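Local coordinates for Mgp-operon protein 3 (Mycoplasma pneumoniae, PDB 6RJ1) that probably helps the bacterium adhere to host cells, as a membrane-bound surface adhesin working alongside the P1 protein, at residues K506-D518 / S526-Y538. Sequence-based numbering, arbitrary orientation.
Sequences KQFVENQLGFKDD and SNLKAQGLTQPAY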
loop_
_atom_site.group_PDB
_atom_site.type_symbol
_atom_site.label_atom_id
_atom_site.label_comp_id
_atom_site.label_asym_id
_atom_site.label_seq_id
_atom_site.Cartn_x
_atom_site.Cartn_y
_atom_site.Cartn_z
ATOM N N LYS A 506 11.995 -12.795 -4.733
ATOM C CA LYS A 506 11.768 -11.913 -5.885
ATOM C C LYS A 506 11.029 -12.722 -6.957
ATOM O O LYS A 506 9.999 -12.269 -7.467
ATOM C CB LYS A 506 13.102 -11.382 -6.440
ATOM C CG LYS A 506 12.942 -10.291 -7.506
ATOM C CD LYS A 506 14.274 -9.640 -7.909
ATOM C CE LYS A 506 14.996 -10.372 -9.012
ATOM N NZ LYS A 506 16.287 -9.711 -9.343
ATOM N N GLN A 507 11.555 -13.943 -7.255
ATOM C CA GLN A 507 11.031 -14.906 -8.228
ATOM C C GLN A 507 9.547 -15.169 -7.986
ATOM O O GLN A 507 8.777 -15.141 -8.938
ATOM C CB GLN A 507 11.816 -16.225 -8.176
ATOM C CG GLN A 507 13.199 -16.167 -8.811
ATOM C CD GLN A 507 13.993 -17.434 -8.563
ATOM O OE1 GLN A 507 13.492 -18.556 -8.670
ATOM N NE2 GLN A 507 15.261 -17.286 -8.235
ATOM N N PHE A 508 9.143 -15.353 -6.709
ATOM C CA PHE A 508 7.749 -15.569 -6.326
ATOM C C PHE A 508 6.836 -14.438 -6.797
ATOM O O PHE A 508 5.803 -14.713 -7.401
ATOM C CB PHE A 508 7.620 -15.748 -4.804
ATOM C CG PHE A 508 7.670 -17.188 -4.362
ATOM C CD1 PHE A 508 6.555 -18.008 -4.481
ATOM C CD2 PHE A 508 8.835 -17.730 -3.830
ATOM C CE1 PHE A 508 6.601 -19.338 -4.073
ATOM C CE2 PHE A 508 8.887 -19.074 -3.444
ATOM C CZ PHE A 508 7.777 -19.872 -3.589
ATOM N N VAL A 509 7.233 -13.181 -6.550
ATOM C CA VAL A 509 6.465 -11.989 -6.915
ATOM C C VAL A 509 6.426 -11.838 -8.432
ATOM O O VAL A 509 5.339 -11.730 -9.005
ATOM C CB VAL A 509 6.993 -10.708 -6.203
ATOM C CG1 VAL A 509 6.225 -9.459 -6.635
ATOM C CG2 VAL A 509 6.953 -10.867 -4.682
ATOM N N GLU A 510 7.615 -11.871 -9.073
ATOM C CA GLU A 510 7.809 -11.699 -10.514
ATOM C C GLU A 510 7.178 -12.785 -11.368
ATOM O O GLU A 510 6.719 -12.478 -12.468
ATOM C CB GLU A 510 9.293 -11.541 -10.856
ATOM C CG GLU A 510 9.868 -10.183 -10.468
ATOM C CD GLU A 510 11.314 -9.929 -10.861
ATOM O OE1 GLU A 510 12.037 -10.902 -11.181
ATOM O OE2 GLU A 510 11.725 -8.747 -10.843
ATOM N N ASN A 511 7.154 -14.039 -10.892
ATOM C CA ASN A 511 6.568 -15.137 -11.662
ATOM C C ASN A 511 5.059 -15.016 -11.764
ATOM O O ASN A 511 4.476 -15.412 -12.769
ATOM C CB ASN A 511 6.995 -16.509 -11.128
ATOM C CG ASN A 511 8.446 -16.822 -11.363
ATOM O OD1 ASN A 511 9.175 -16.081 -12.044
ATOM N ND2 ASN A 511 8.910 -17.922 -10.784
ATOM N N GLN A 512 4.431 -14.425 -10.748
ATOM C CA GLN A 512 2.988 -14.241 -10.749
ATOM C C GLN A 512 2.568 -12.990 -11.539
ATOM O O GLN A 512 1.377 -12.821 -11.782
ATOM C CB GLN A 512 2.421 -14.267 -9.317
ATOM C CG GLN A 512 1.109 -15.029 -9.250
ATOM C CD GLN A 512 0.721 -15.469 -7.867
ATOM O OE1 GLN A 512 -0.341 -15.100 -7.364
ATOM N NE2 GLN A 512 1.547 -16.300 -7.241
ATOM N N LEU A 513 3.542 -12.155 -11.997
ATOM C CA LEU A 513 3.267 -10.939 -12.769
ATOM C C LEU A 513 2.651 -11.247 -14.116
ATOM O O LEU A 513 1.885 -10.444 -14.641
ATOM C CB LEU A 513 4.519 -10.055 -12.941
ATOM C CG LEU A 513 5.061 -9.307 -11.702
ATOM C CD1 LEU A 513 6.402 -8.665 -11.999
ATOM C CD2 LEU A 513 4.106 -8.224 -11.225
ATOM N N GLY A 514 2.984 -12.404 -14.669
ATOM C CA GLY A 514 2.462 -12.832 -15.957
ATOM C C GLY A 514 3.237 -13.964 -16.589
ATOM O O GLY A 514 4.129 -14.549 -15.967
ATOM N N PHE A 515 2.894 -14.259 -17.844
ATOM C CA PHE A 515 3.493 -15.330 -18.627
ATOM C C PHE A 515 4.644 -14.862 -19.519
ATOM O O PHE A 515 4.531 -13.882 -20.260
ATOM C CB PHE A 515 2.411 -16.057 -19.442
ATOM C CG PHE A 515 2.894 -17.156 -20.352
ATOM C CD1 PHE A 515 3.154 -18.430 -19.856
ATOM C CD2 PHE A 515 3.053 -16.930 -21.715
ATOM C CE1 PHE A 515 3.592 -19.451 -20.701
ATOM C CE2 PHE A 515 3.492 -17.955 -22.562
ATOM C CZ PHE A 515 3.743 -19.211 -22.051
ATOM N N LYS A 516 5.735 -15.617 -19.464
ATOM C CA LYS A 516 6.931 -15.393 -20.255
ATOM C C LYS A 516 7.449 -16.750 -20.762
ATOM O O LYS A 516 7.543 -17.712 -19.988
ATOM C CB LYS A 516 7.990 -14.666 -19.413
ATOM C CG LYS A 516 9.156 -14.143 -20.220
ATOM C CD LYS A 516 10.150 -13.406 -19.336
ATOM C CE LYS A 516 10.989 -12.443 -20.151
ATOM N NZ LYS A 516 11.969 -13.127 -21.037
ATOM N N ASP A 517 7.733 -16.832 -22.073
ATOM C CA ASP A 517 8.289 -18.019 -22.719
ATOM C C ASP A 517 9.059 -17.621 -23.960
ATOM O O ASP A 517 8.671 -16.666 -24.634
ATOM C CB ASP A 517 7.209 -19.065 -23.053
ATOM C CG ASP A 517 7.753 -20.448 -23.397
ATOM O OD1 ASP A 517 8.939 -20.721 -23.093
ATOM O OD2 ASP A 517 6.998 -21.254 -23.968
ATOM N N ASP A 518 10.151 -18.343 -24.255
ATOM C CA ASP A 518 10.991 -18.085 -25.426
ATOM C C ASP A 518 10.206 -18.217 -26.739
ATOM O O ASP A 518 10.468 -17.471 -27.680
ATOM C CB ASP A 518 12.210 -19.028 -25.445
ATOM C CG ASP A 518 13.262 -18.787 -24.366
ATOM O OD1 ASP A 518 13.560 -17.602 -24.074
ATOM O OD2 ASP A 518 13.812 -19.786 -23.840
ATOM N N SER A 526 1.163 -8.717 -23.168
ATOM C CA SER A 526 1.686 -7.449 -22.679
ATOM C C SER A 526 2.032 -7.383 -21.184
ATOM O O SER A 526 2.560 -6.355 -20.772
ATOM C CB SER A 526 0.713 -6.331 -23.039
ATOM O OG SER A 526 -0.622 -6.668 -22.689
ATOM N N ASN A 527 1.794 -8.454 -20.382
ATOM C CA ASN A 527 2.110 -8.484 -18.937
ATOM C C ASN A 527 3.543 -8.040 -18.604
ATOM O O ASN A 527 4.447 -8.232 -19.428
ATOM C CB ASN A 527 1.860 -9.871 -18.355
ATOM C CG ASN A 527 2.835 -10.923 -18.840
ATOM O OD1 ASN A 527 3.989 -10.994 -18.401
ATOM N ND2 ASN A 527 2.388 -11.775 -19.741
ATOM N N LEU A 528 3.751 -7.505 -17.381
ATOM C CA LEU A 528 5.036 -7.003 -16.888
ATOM C C LEU A 528 6.215 -7.980 -16.978
ATOM O O LEU A 528 7.327 -7.535 -17.287
ATOM C CB LEU A 528 4.911 -6.494 -15.453
ATOM C CG LEU A 528 4.080 -5.226 -15.254
ATOM C CD1 LEU A 528 3.303 -5.296 -13.984
ATOM C CD2 LEU A 528 4.925 -3.984 -15.306
ATOM N N LYS A 529 5.997 -9.290 -16.707
ATOM C CA LYS A 529 7.088 -10.277 -16.765
ATOM C C LYS A 529 7.663 -10.419 -18.173
ATOM O O LYS A 529 8.893 -10.418 -18.343
ATOM C CB LYS A 529 6.675 -11.642 -16.199
ATOM C CG LYS A 529 7.871 -12.463 -15.739
ATOM C CD LYS A 529 7.545 -13.924 -15.582
ATOM C CE LYS A 529 8.760 -14.677 -15.128
ATOM N NZ LYS A 529 8.488 -16.125 -14.992
ATOM N N ALA A 530 6.769 -10.504 -19.178
ATOM C CA ALA A 530 7.117 -10.618 -20.597
ATOM C C ALA A 530 7.875 -9.380 -21.078
ATOM O O ALA A 530 8.698 -9.493 -21.990
ATOM C CB ALA A 530 5.857 -10.808 -21.424
ATOM N N GLN A 531 7.612 -8.204 -20.456
ATOM C CA GLN A 531 8.261 -6.936 -20.816
ATOM C C GLN A 531 9.568 -6.685 -20.039
ATOM O O GLN A 531 10.249 -5.681 -20.274
ATOM C CB GLN A 531 7.282 -5.753 -20.674
ATOM C CG GLN A 531 5.921 -5.964 -21.345
ATOM C CD GLN A 531 5.997 -6.417 -22.779
ATOM O OE1 GLN A 531 6.626 -5.777 -23.625
ATOM N NE2 GLN A 531 5.357 -7.541 -23.080
ATOM N N GLY A 532 9.910 -7.611 -19.146
ATOM C CA GLY A 532 11.120 -7.555 -18.337
ATOM C C GLY A 532 11.053 -6.520 -17.240
ATOM O O GLY A 532 12.085 -5.999 -16.818
ATOM N N LEU A 533 9.842 -6.209 -16.781
ATOM C CA LEU A 533 9.623 -5.239 -15.717
ATOM C C LEU A 533 9.367 -5.950 -14.379
ATOM O O LEU A 533 9.155 -7.167 -14.360
ATOM C CB LEU A 533 8.503 -4.258 -16.098
ATOM C CG LEU A 533 8.761 -3.417 -17.371
ATOM C CD1 LEU A 533 7.483 -2.863 -17.928
ATOM C CD2 LEU A 533 9.779 -2.297 -17.138
ATOM N N THR A 534 9.467 -5.219 -13.260
ATOM C CA THR A 534 9.299 -5.808 -11.936
ATOM C C THR A 534 7.963 -5.332 -11.314
ATOM O O THR A 534 7.078 -4.865 -12.049
ATOM C CB THR A 534 10.575 -5.581 -11.077
ATOM O OG1 THR A 534 10.484 -6.342 -9.870
ATOM C CG2 THR A 534 10.861 -4.099 -10.762
ATOM N N GLN A 535 7.811 -5.499 -9.973
ATOM C CA GLN A 535 6.618 -5.127 -9.216
ATOM C C GLN A 535 6.201 -3.672 -9.523
ATOM O O GLN A 535 7.007 -2.756 -9.365
ATOM C CB GLN A 535 6.795 -5.426 -7.702
ATOM C CG GLN A 535 5.629 -5.018 -6.785
ATOM C CD GLN A 535 4.299 -5.639 -7.090
ATOM O OE1 GLN A 535 4.195 -6.806 -7.494
ATOM N NE2 GLN A 535 3.244 -4.875 -6.873
ATOM N N PRO A 536 4.968 -3.475 -10.049
ATOM C CA PRO A 536 4.555 -2.133 -10.473
ATOM C C PRO A 536 3.925 -1.213 -9.426
ATOM O O PRO A 536 3.926 -0.009 -9.630
ATOM C CB PRO A 536 3.518 -2.449 -11.546
ATOM C CG PRO A 536 2.829 -3.653 -10.995
ATOM C CD PRO A 536 3.932 -4.474 -10.384
ATOM N N ALA A 537 3.284 -1.761 -8.392
ATOM C CA ALA A 537 2.543 -0.937 -7.451
ATOM C C ALA A 537 2.782 -1.241 -5.991
ATOM O O ALA A 537 3.095 -2.376 -5.614
ATOM C CB ALA A 537 1.057 -1.013 -7.763
ATOM N N TYR A 538 2.615 -0.193 -5.166
ATOM C CA TYR A 538 2.769 -0.246 -3.720
ATOM C C TYR A 538 1.735 0.627 -3.019
ATOM O O TYR A 538 1.296 1.636 -3.574
ATOM C CB TYR A 538 4.203 0.178 -3.318
ATOM C CG TYR A 538 5.276 -0.769 -3.819
ATOM C CD1 TYR A 538 5.589 -1.932 -3.120
ATOM C CD2 TYR A 538 5.937 -0.534 -5.027
ATOM C CE1 TYR A 538 6.534 -2.834 -3.605
ATOM C CE2 TYR A 538 6.879 -1.430 -5.523
ATOM C CZ TYR A 538 7.185 -2.572 -4.803
ATOM O OH TYR A 538 8.121 -3.446 -5.300
HETATM O O HOH W 1 5.443 -16.927 -14.987
#
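Asn527 ND2 is shared between two carbonyl oxygens: it donates to Phe515 O at 3.0 Å, nearly straight (163°) and almost in its own amide plane, and also to Ile650 O on strand 650-654. The other end of this amide forms an Asx motif, with OD1 accepting from Ala530 N at 2.9 Å. With CG lodged between the backbone N and the carbonyl carbon (chi1 69°), the amide faces both the chain leaving helix 503-511 and the backbone three residues on, and bonds at both ends should hold it against flipping. This is loop packing within the MgpC adhesin region, whose family is grouped with the beta-propellers: the chain leaves the helix through Gly514, at positive phi, and comes back against it before entering strand 538-546.

Lys529 runs its extended chain past Glu510 O and Gly514 O. At its tip, NZ donates to Asn511 OD1 at 3.0 Å, approaching from above the carbonyl plane rather than along a lone pair, and to a water at 3.1 Å that in turn donates to Asn511 O. Asn511 ND2 is held from outside by Leu601 O. The methylenes of Lys516 lie against Lys529 O and Ala530.

Leu513 fills the middle. Its CD2 meets Pro536 CD at 3.8 Å and Leu528 CD1 at 4.1 Å, while CD1 rests on the backbone of Thr534; Ala559 of strand 549-563 touches Leu513, Gln535 and Pro536 as well. The side chain of Gln535, bent at chi2, crosses that of Val509 at about a right angle, with OE1 against CG1, and NE2 donates in plane to a lone pair of Ala537 O. Beside Leu513, Thr534 OG1 donates to the anti lone pair of Glu510 OE2 at 2.9 Å.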